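Local coordinates for protein esterase (Uncultured bacterium, PDB 5EGN) that degrades N-acyl homoserine lactones, the signal molecules of bacterial quorum sensing, and is classed as a carboxylic ester hydrolase, at residues 14-19 and 37-42; 33-38 and 88-93; 45-50 and 82-87. The protein carries 2 engineered substitutions. One frame throughout, in Å; residues are numbered along the deposited sequence.

From the N terminus, strand 9-16 ends in 14-19, which meets 37-42 in interaction 1 and closes a short loop holding strand 21-25. Before that loop is complete, 33-38 opens interaction 2, so the two spans overlap and share F37 and Q38; its partner 88-93 lies far ahead, on strand 87-92. Interaction 3, between 45-50 and 82-87, starts and finishes within the longer loop of interaction 2, and after interaction 1 has closed. Together the contacts tie the turns round helix 36-39, and the loop after helix 68-81, to one mixed sheet. S15 bonded to H47 joins interactions 1 and 3; W35 packed on V50 joins 2 and 3.

Interaction 1: residues 14-19 and 37-42; sequences DSYGEG and FQTFPF
The ring of F40 leans its edge into the face of Y16, with CE1 poised 3.9 Å above the tyrosine plane and over its centre. Centroids lie 5.1 Å apart and the planes meet at 52°, an edge-to-face pair that is well tilted from a right angle. F40 CE1 is nearest to CZ of Y16, at 3.9 Å. A second touch comes from T39, whose methyl CG2 reaches CD2 of Y16 at 4.0 Å, approaching the ring obliquely. The same methyl also lies over the face of F40, 4.0 Å above that plane, and thus fills the angle between the two rings.

Torsions set up this grouping. In T39, CG2 is anti to the backbone N, which sends the methyl to the rings and turns OG1 the other way, to a hydrogen bond with the carbonyl O of W35 four residues back. In Y16, CG is anti to the carbonyl carbon (chi1 -57°), which lays the ring under CE1 of F40. The CB of F40 does not aim at 14-19; the ring beyond it closes the distance.

Next outward, the backbone of Y16 pairs with V48 on strand 47-51, and V48 also packs on the side chains of both Y16 and T39. A bond of 3.2 Å from F42 N to Q38 O spans T39 and F40. H168 of the second subunit meets the ring of F40, and S173 of that subunit packs on Y16, which places the aromatic pair at the dimer interface.

The contact is thus purely apolar and aromatic, and it fixes the helical part of the beta-alpha-beta crossover between strands 21-25 and 47-51 against antiparallel strand 9-16, within the alpha/beta-hydrolase fold.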
loop_
_atom_site.group_PDB
_atom_site.type_symbol
_atom_site.label_atom_id
_atom_site.label_comp_id
_atom_site.label_asym_id
_atom_site.label_seq_id
_atom_site.Cartn_x
_atom_site.Cartn_y
_atom_site.Cartn_z
ATOM N N ASP A 14 0.894 -10.689 -4.190
ATOM C CA ASP A 14 0.327 -10.979 -2.880
ATOM C C ASP A 14 -1.043 -11.624 -3.041
ATOM O O ASP A 14 -1.783 -11.310 -3.976
ATOM C CB ASP A 14 0.231 -9.716 -2.023
ATOM C CG ASP A 14 1.565 -9.312 -1.423
ATOM O OD1 ASP A 14 2.358 -10.209 -1.062
ATOM O OD2 ASP A 14 1.818 -8.096 -1.309
ATOM N N SER A 15 -1.369 -12.534 -2.129
ATOM C CA SER A 15 -2.633 -13.255 -2.181
ATOM C C SER A 15 -3.292 -13.353 -0.807
ATOM O O SER A 15 -2.720 -13.924 0.122
ATOM C CB SER A 15 -2.417 -14.657 -2.758
ATOM O OG SER A 15 -3.585 -15.450 -2.640
ATOM N N TYR A 16 -4.494 -12.794 -0.683
ATOM C CA TYR A 16 -5.242 -12.867 0.575
ATOM C C TYR A 16 -6.667 -13.378 0.355
ATOM O O TYR A 16 -7.257 -13.148 -0.694
ATOM C CB TYR A 16 -5.303 -11.498 1.264
ATOM C CG TYR A 16 -3.967 -10.846 1.559
ATOM C CD1 TYR A 16 -3.315 -11.061 2.767
ATOM C CD2 TYR A 16 -3.375 -9.988 0.642
ATOM C CE1 TYR A 16 -2.101 -10.456 3.043
ATOM C CE2 TYR A 16 -2.163 -9.379 0.909
ATOM C CZ TYR A 16 -1.531 -9.616 2.109
ATOM O OH TYR A 16 -0.326 -9.009 2.375
ATOM N N GLY A 17 -7.218 -14.067 1.348
ATOM C CA GLY A 17 -8.614 -14.472 1.309
ATOM C C GLY A 17 -8.945 -15.644 0.400
ATOM O O GLY A 17 -8.063 -16.224 -0.232
ATOM N N GLU A 18 -10.231 -15.982 0.337
ATOM C CA GLU A 18 -10.707 -17.140 -0.419
ATOM C C GLU A 18 -12.033 -16.863 -1.134
ATOM O O GLU A 18 -12.826 -16.031 -0.689
ATOM C CB GLU A 18 -10.869 -18.348 0.506
ATOM C CG GLU A 18 -9.565 -18.911 1.045
ATOM C CD GLU A 18 -9.788 -20.066 1.997
ATOM O OE1 GLU A 18 -10.531 -19.888 2.985
ATOM O OE2 GLU A 18 -9.228 -21.155 1.753
ATOM N N GLY A 19 -12.270 -17.568 -2.238
ATOM C CA GLY A 19 -13.503 -17.418 -2.992
ATOM C C GLY A 19 -13.273 -17.155 -4.469
ATOM O O GLY A 19 -12.345 -17.695 -5.070
ATOM N N PHE A 37 -6.411 0.148 -0.684
ATOM C CA PHE A 37 -7.778 0.322 -0.212
ATOM C C PHE A 37 -8.753 -0.678 -0.827
ATOM O O PHE A 37 -9.895 -0.784 -0.381
ATOM C CB PHE A 37 -8.266 1.742 -0.488
ATOM C CG PHE A 37 -7.521 2.800 0.270
ATOM C CD1 PHE A 37 -7.690 2.948 1.637
ATOM C CD2 PHE A 37 -6.654 3.653 -0.388
ATOM C CE1 PHE A 37 -7.001 3.928 2.333
ATOM C CE2 PHE A 37 -5.964 4.632 0.299
ATOM C CZ PHE A 37 -6.138 4.771 1.661
ATOM N N GLN A 38 -8.308 -1.409 -1.845
ATOM C CA GLN A 38 -9.148 -2.419 -2.478
ATOM C C GLN A 38 -8.808 -3.815 -1.974
ATOM O O GLN A 38 -9.693 -4.630 -1.717
ATOM C CB GLN A 38 -9.001 -2.374 -4.001
ATOM C CG GLN A 38 -9.698 -1.203 -4.672
ATOM C CD GLN A 38 -8.967 0.109 -4.476
ATOM O OE1 GLN A 38 -7.752 0.188 -4.649
ATOM N NE2 GLN A 38 -9.709 1.149 -4.111
ATOM N N THR A 39 -7.510 -4.064 -1.828
ATOM C CA THR A 39 -6.972 -5.393 -1.549
ATOM C C THR A 39 -7.642 -6.121 -0.386
ATOM O O THR A 39 -8.058 -7.270 -0.523
ATOM C CB THR A 39 -5.462 -5.313 -1.259
ATOM O OG1 THR A 39 -4.784 -4.785 -2.405
ATOM C CG2 THR A 39 -4.903 -6.688 -0.934
ATOM N N PHE A 40 -7.754 -5.448 0.752
ATOM C CA PHE A 40 -8.191 -6.108 1.978
ATOM C C PHE A 40 -9.711 -6.125 2.205
ATOM O O PHE A 40 -10.232 -7.116 2.719
ATOM C CB PHE A 40 -7.476 -5.474 3.174
ATOM C CG PHE A 40 -5.980 -5.554 3.081
ATOM C CD1 PHE A 40 -5.312 -6.707 3.457
ATOM C CD2 PHE A 40 -5.242 -4.488 2.593
ATOM C CE1 PHE A 40 -3.935 -6.792 3.361
ATOM C CE2 PHE A 40 -3.866 -4.567 2.494
ATOM C CZ PHE A 40 -3.211 -5.720 2.878
ATOM N N PRO A 41 -10.429 -5.042 1.847
ATOM C CA PRO A 41 -11.889 -5.184 1.911
ATOM C C PRO A 41 -12.416 -6.286 0.991
ATOM O O PRO A 41 -13.337 -7.008 1.370
ATOM C CB PRO A 41 -12.391 -3.811 1.462
ATOM C CG PRO A 41 -11.316 -2.882 1.886
ATOM C CD PRO A 41 -10.033 -3.633 1.663
ATOM N N PHE A 42 -11.829 -6.419 -0.193
ATOM C CA PHE A 42 -12.237 -7.465 -1.124
ATOM C C PHE A 42 -11.655 -8.820 -0.738
ATOM O O PHE A 42 -12.085 -9.853 -1.247
ATOM C CB PHE A 42 -11.833 -7.101 -2.553
ATOM C CG PHE A 42 -12.729 -6.077 -3.188
ATOM C CD1 PHE A 42 -13.931 -6.455 -3.762
ATOM C CD2 PHE A 42 -12.377 -4.739 -3.203
ATOM C CE1 PHE A 42 -14.762 -5.518 -4.343
ATOM C CE2 PHE A 42 -13.203 -3.797 -3.782
ATOM C CZ PHE A 42 -14.398 -4.186 -4.350
#

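Interaction 2: residues 33-38 and 88-93; sequences GIWYFQ and VFVGNS
W35 drives the six-membered end of its indole against strand 87-92: CH2 lies 3.9 Å from CG1 of V90, and CZ2 is 4.0 Å from CB of N92. The ring crosses both side chains at a slant and bridges two residues that point the same way from the strand. CG1 of V90 is anti to the backbone N (chi1 -175°), which carries this methyl to the indole. From within its own segment, I34 backs the ring, its CG2 placed 3.6 Å above one indole face, toward the rim.

The looser part lies beside N92, where CD1 of I34 comes no nearer than 4.4 Å to OD1. The amide, 68° from the indole plane, spends its polar atoms on others: ND2 on the carbonyl O of L116, OD1 on NE2 of Q245. Solvent has little part here, since all four touching residues are buried.

N92 precedes S93, in a GxSxG sequence consistent with the nucleophile elbow of alpha/beta hydrolases. F24 of strand 21-25 meets W35 and packs on V90, and helix 249-257 covers V90, so the indole sits between the turn leading into helix 36-39 and the central parallel strands.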
loop_
_atom_site.group_PDB
_atom_site.type_symbol
_atom_site.label_atom_id
_atom_site.label_comp_id
_atom_site.label_asym_id
_atom_site.label_seq_id
_atom_site.Cartn_x
_atom_site.Cartn_y
_atom_site.Cartn_z
ATOM N N GLY A 33 1.091 -1.777 -4.382
ATOM C CA GLY A 33 0.701 -0.981 -3.232
ATOM C C GLY A 33 -0.512 -0.112 -3.512
ATOM O O GLY A 33 -1.372 0.057 -2.654
ATOM N N ILE A 34 -0.591 0.412 -4.733
ATOM C CA ILE A 34 -1.700 1.271 -5.164
ATOM C C ILE A 34 -3.091 0.679 -4.888
ATOM O O ILE A 34 -4.081 1.411 -4.859
ATOM C CB ILE A 34 -1.590 1.597 -6.681
ATOM C CG1 ILE A 34 -2.379 2.862 -7.036
ATOM C CG2 ILE A 34 -2.046 0.414 -7.528
ATOM C CD1 ILE A 34 -2.196 3.316 -8.467
ATOM N N TRP A 35 -3.165 -0.633 -4.671
ATOM C CA TRP A 35 -4.449 -1.284 -4.430
ATOM C C TRP A 35 -4.771 -1.453 -2.945
ATOM O O TRP A 35 -5.639 -2.261 -2.591
ATOM C CB TRP A 35 -4.477 -2.651 -5.117
ATOM C CG TRP A 35 -4.302 -2.581 -6.599
ATOM C CD1 TRP A 35 -3.239 -3.037 -7.320
ATOM C CD2 TRP A 35 -5.218 -2.014 -7.545
ATOM N NE1 TRP A 35 -3.439 -2.798 -8.657
ATOM C CE2 TRP A 35 -4.647 -2.169 -8.822
ATOM C CE3 TRP A 35 -6.468 -1.393 -7.437
ATOM C CZ2 TRP A 35 -5.278 -1.728 -9.984
ATOM C CZ3 TRP A 35 -7.095 -0.955 -8.593
ATOM C CH2 TRP A 35 -6.498 -1.125 -9.849
ATOM N N TYR A 36 -4.089 -0.686 -2.092
ATOM C CA TYR A 36 -4.192 -0.843 -0.639
ATOM C C TYR A 36 -5.631 -0.776 -0.140
ATOM O O TYR A 36 -6.034 -1.560 0.717
ATOM C CB TYR A 36 -3.343 0.216 0.088
ATOM C CG TYR A 36 -3.431 0.113 1.600
ATOM C CD1 TYR A 36 -2.844 -0.950 2.274
ATOM C CD2 TYR A 36 -4.124 1.059 2.347
ATOM C CE1 TYR A 36 -2.936 -1.066 3.648
ATOM C CE2 TYR A 36 -4.220 0.949 3.727
ATOM C CZ TYR A 36 -3.624 -0.115 4.368
ATOM O OH TYR A 36 -3.713 -0.232 5.733
ATOM N N PHE A 37 -6.411 0.148 -0.684
ATOM C CA PHE A 37 -7.778 0.322 -0.212
ATOM C C PHE A 37 -8.753 -0.678 -0.827
ATOM O O PHE A 37 -9.895 -0.784 -0.381
ATOM C CB PHE A 37 -8.266 1.742 -0.488
ATOM C CG PHE A 37 -7.521 2.800 0.270
ATOM C CD1 PHE A 37 -7.690 2.948 1.637
ATOM C CD2 PHE A 37 -6.654 3.653 -0.388
ATOM C CE1 PHE A 37 -7.001 3.928 2.333
ATOM C CE2 PHE A 37 -5.964 4.632 0.299
ATOM C CZ PHE A 37 -6.138 4.771 1.661
ATOM N N GLN A 38 -8.308 -1.409 -1.845
ATOM C CA GLN A 38 -9.148 -2.419 -2.478
ATOM C C GLN A 38 -8.808 -3.815 -1.974
ATOM O O GLN A 38 -9.693 -4.630 -1.717
ATOM C CB GLN A 38 -9.001 -2.374 -4.001
ATOM C CG GLN A 38 -9.698 -1.203 -4.672
ATOM C CD GLN A 38 -8.967 0.109 -4.476
ATOM O OE1 GLN A 38 -7.752 0.188 -4.649
ATOM N NE2 GLN A 38 -9.709 1.149 -4.111
ATOM N N VAL A 88 -11.448 -12.580 -11.912
ATOM C CA VAL A 88 -11.905 -11.225 -12.184
ATOM C C VAL A 88 -10.684 -10.332 -12.346
ATOM O O VAL A 88 -9.828 -10.290 -11.467
ATOM C CB VAL A 88 -12.793 -10.683 -11.049
ATOM C CG1 VAL A 88 -12.935 -9.168 -11.156
ATOM C CG2 VAL A 88 -14.152 -11.371 -11.054
ATOM N N PHE A 89 -10.588 -9.624 -13.465
ATOM C CA PHE A 89 -9.402 -8.817 -13.712
ATOM C C PHE A 89 -9.675 -7.321 -13.642
ATOM O O PHE A 89 -10.496 -6.782 -14.387
ATOM C CB PHE A 89 -8.786 -9.174 -15.066
ATOM C CG PHE A 89 -8.208 -10.558 -15.115
ATOM C CD1 PHE A 89 -6.966 -10.822 -14.561
ATOM C CD2 PHE A 89 -8.909 -11.598 -15.702
ATOM C CE1 PHE A 89 -6.431 -12.095 -14.597
ATOM C CE2 PHE A 89 -8.380 -12.873 -15.741
ATOM C CZ PHE A 89 -7.139 -13.121 -15.189
ATOM N N VAL A 90 -8.970 -6.663 -12.729
ATOM C CA VAL A 90 -9.061 -5.223 -12.559
ATOM C C VAL A 90 -7.763 -4.568 -13.019
ATOM O O VAL A 90 -6.740 -4.648 -12.339
ATOM C CB VAL A 90 -9.345 -4.849 -11.095
ATOM C CG1 VAL A 90 -9.561 -3.354 -10.961
ATOM C CG2 VAL A 90 -10.558 -5.611 -10.587
ATOM N N GLY A 91 -7.809 -3.927 -14.180
ATOM C CA GLY A 91 -6.618 -3.346 -14.769
ATOM C C GLY A 91 -6.639 -1.833 -14.847
ATOM O O GLY A 91 -7.625 -1.233 -15.269
ATOM N N ASN A 92 -5.532 -1.219 -14.440
ATOM C CA ASN A 92 -5.379 0.227 -14.474
ATOM C C ASN A 92 -4.305 0.640 -15.476
ATOM O O ASN A 92 -3.163 0.194 -15.381
ATOM C CB ASN A 92 -5.038 0.751 -13.079
ATOM C CG ASN A 92 -5.141 2.257 -12.978
ATOM O OD1 ASN A 92 -4.517 2.875 -12.120
ATOM N ND2 ASN A 92 -5.937 2.857 -13.855
ATOM N N SER A 93 -4.683 1.490 -16.431
ATOM C CA SER A 93 -3.797 1.893 -17.525
ATOM C C SER A 93 -3.226 0.684 -18.253
ATOM O O SER A 93 -3.932 -0.009 -18.985
ATOM C CB SER A 93 -2.654 2.773 -17.006
ATOM O OG SER A 93 -1.677 2.990 -18.007
#

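Interaction 3: residues 45-50 and 82-87; sequences TNHVIV and LKVDRA
L82 and I49 bury most of the surface here and meet tip to tip. A single methyl of the leucine, CD1, settles against the isoleucine, 3.6 Å from CG1, with CG2 and CD1 of I49 close by. The extended leucine chain, with CD1 anti to CA (chi2 174°), brings that methyl across from the loop to the strand. Past it, CD1 of I49 runs alongside V84 in the opposite sense and approaches CG2 at 4.2 Å.

H47 is the third main contributor. Its CE1 comes obliquely within 4.2 Å of the same V84 CG2, while I49 CG1 lies 3.9 Å above one face of the imidazole, offset toward the rim. The polar end of H47 is turned to strand 9-16, where NE2 hydrogen-bonds to OG of S15; this restrains the turning of the ring. After helix 68-81 the chain turns at K83 in a Schellman motif, and L82 before it and V84 after it both point toward strand 47-51.

An alanine at I49 removes CG1, CG2 and CD1, which would probably leave a gap beside L82 CD1 and the imidazole face without the carbon packed on it. The contact rests on dispersion and the exclusion of water, chiefly round I49 and V84, since L82 and H47 stay partly exposed; it joins the helix 68-81 exit to the sheet without directional bonds between the two segments.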
loop_
_atom_site.group_PDB
_atom_site.type_symbol
_atom_site.label_atom_id
_atom_site.label_comp_id
_atom_site.label_asym_id
_atom_site.label_seq_id
_atom_site.Cartn_x
_atom_site.Cartn_y
_atom_site.Cartn_z
ATOM N N THR A 45 -14.300 -11.116 1.046
ATOM C CA THR A 45 -15.299 -11.849 0.277
ATOM C C THR A 45 -14.694 -12.608 -0.900
ATOM O O THR A 45 -15.338 -13.484 -1.474
ATOM C CB THR A 45 -16.389 -10.907 -0.265
ATOM O OG1 THR A 45 -15.778 -9.833 -0.989
ATOM C CG2 THR A 45 -17.214 -10.336 0.876
ATOM N N ASN A 46 -13.460 -12.270 -1.258
ATOM C CA ASN A 46 -12.839 -12.851 -2.440
ATOM C C ASN A 46 -11.397 -13.293 -2.233
ATOM O O ASN A 46 -10.768 -12.963 -1.229
ATOM C CB ASN A 46 -12.888 -11.853 -3.600
ATOM C CG ASN A 46 -14.301 -11.526 -4.027
ATOM O OD1 ASN A 46 -14.950 -10.656 -3.448
ATOM N ND2 ASN A 46 -14.785 -12.219 -5.051
ATOM N N HIS A 47 -10.890 -14.046 -3.203
ATOM C CA HIS A 47 -9.479 -14.402 -3.264
ATOM C C HIS A 47 -8.731 -13.313 -4.028
ATOM O O HIS A 47 -8.662 -13.342 -5.259
ATOM C CB HIS A 47 -9.297 -15.767 -3.935
ATOM C CG HIS A 47 -7.875 -16.224 -4.007
ATOM N ND1 HIS A 47 -7.495 -17.359 -4.695
ATOM C CD2 HIS A 47 -6.738 -15.709 -3.483
ATOM C CE1 HIS A 47 -6.190 -17.520 -4.589
ATOM N NE2 HIS A 47 -5.705 -16.531 -3.860
ATOM N N VAL A 48 -8.183 -12.346 -3.300
ATOM C CA VAL A 48 -7.507 -11.224 -3.936
ATOM C C VAL A 48 -6.052 -11.546 -4.254
ATOM O O VAL A 48 -5.312 -12.103 -3.434
ATOM C CB VAL A 48 -7.579 -9.942 -3.070
ATOM C CG1 VAL A 48 -9.021 -9.507 -2.891
ATOM C CG2 VAL A 48 -6.910 -10.144 -1.723
ATOM N N ILE A 49 -5.675 -11.194 -5.477
ATOM C CA ILE A 49 -4.339 -11.402 -6.011
ATOM C C ILE A 49 -3.852 -10.091 -6.597
ATOM O O ILE A 49 -4.407 -9.622 -7.577
ATOM C CB ILE A 49 -4.330 -12.483 -7.112
ATOM C CG1 ILE A 49 -4.949 -13.786 -6.598
ATOM C CG2 ILE A 49 -2.921 -12.691 -7.656
ATOM C CD1 ILE A 49 -5.670 -14.572 -7.673
ATOM N N VAL A 50 -2.827 -9.494 -6.005
ATOM C CA VAL A 50 -2.329 -8.214 -6.500
ATOM C C VAL A 50 -0.905 -8.383 -7.018
ATOM O O VAL A 50 -0.045 -8.933 -6.315
ATOM C CB VAL A 50 -2.388 -7.133 -5.402
ATOM C CG1 VAL A 50 -1.874 -7.683 -4.090
ATOM C CG2 VAL A 50 -1.623 -5.886 -5.817
ATOM N N LEU A 82 -1.005 -20.259 -8.220
ATOM C CA LEU A 82 -2.109 -20.115 -7.276
ATOM C C LEU A 82 -3.259 -21.069 -7.590
ATOM O O LEU A 82 -4.299 -21.025 -6.931
ATOM C CB LEU A 82 -2.612 -18.669 -7.267
ATOM C CG LEU A 82 -1.732 -17.623 -6.575
ATOM C CD1 LEU A 82 -2.290 -16.226 -6.784
ATOM C CD2 LEU A 82 -1.598 -17.926 -5.088
ATOM N N LYS A 83 -3.059 -21.921 -8.593
ATOM C CA LYS A 83 -4.043 -22.929 -8.986
ATOM C C LYS A 83 -5.404 -22.294 -9.260
ATOM O O LYS A 83 -6.441 -22.794 -8.822
ATOM C CB LYS A 83 -4.159 -24.015 -7.911
ATOM C CG LYS A 83 -2.874 -24.809 -7.692
ATOM C CD LYS A 83 -2.956 -25.696 -6.456
ATOM C CE LYS A 83 -1.830 -25.384 -5.475
ATOM N NZ LYS A 83 -1.815 -26.316 -4.311
ATOM N N VAL A 84 -5.380 -21.177 -9.979
ATOM C CA VAL A 84 -6.591 -20.443 -10.310
ATOM C C VAL A 84 -7.023 -20.729 -11.741
ATOM O O VAL A 84 -6.237 -20.584 -12.679
ATOM C CB VAL A 84 -6.393 -18.924 -10.126
ATOM C CG1 VAL A 84 -7.612 -18.158 -10.618
ATOM C CG2 VAL A 84 -6.107 -18.601 -8.669
ATOM N N ASP A 85 -8.275 -21.141 -11.903
ATOM C CA ASP A 85 -8.831 -21.409 -13.224
ATOM C C ASP A 85 -9.191 -20.116 -13.940
ATOM O O ASP A 85 -8.575 -19.765 -14.945
ATOM C CB ASP A 85 -10.060 -22.315 -13.120
ATOM C CG ASP A 85 -9.703 -23.740 -12.754
ATOM O OD1 ASP A 85 -8.496 -24.049 -12.683
ATOM O OD2 ASP A 85 -10.627 -24.556 -12.556
ATOM N N ARG A 86 -10.194 -19.413 -13.422
ATOM C CA ARG A 86 -10.616 -18.138 -13.989
ATOM C C ARG A 86 -10.614 -17.052 -12.922
ATOM O O ARG A 86 -10.740 -17.344 -11.732
ATOM C CB ARG A 86 -12.006 -18.257 -14.611
ATOM C CG ARG A 86 -12.120 -19.292 -15.710
ATOM C CD ARG A 86 -13.518 -19.307 -16.305
ATOM N NE ARG A 86 -13.679 -20.359 -17.305
ATOM C CZ ARG A 86 -13.605 -20.164 -18.618
ATOM N NH1 ARG A 86 -13.378 -18.949 -19.101
ATOM N NH2 ARG A 86 -13.759 -21.185 -19.450
ATOM N N ALA A 87 -10.479 -15.799 -13.342
ATOM C CA ALA A 87 -10.406 -14.703 -12.384
ATOM C C ALA A 87 -11.093 -13.430 -12.870
ATOM O O ALA A 87 -11.308 -13.235 -14.068
ATOM C CB ALA A 87 -8.954 -14.410 -12.042
#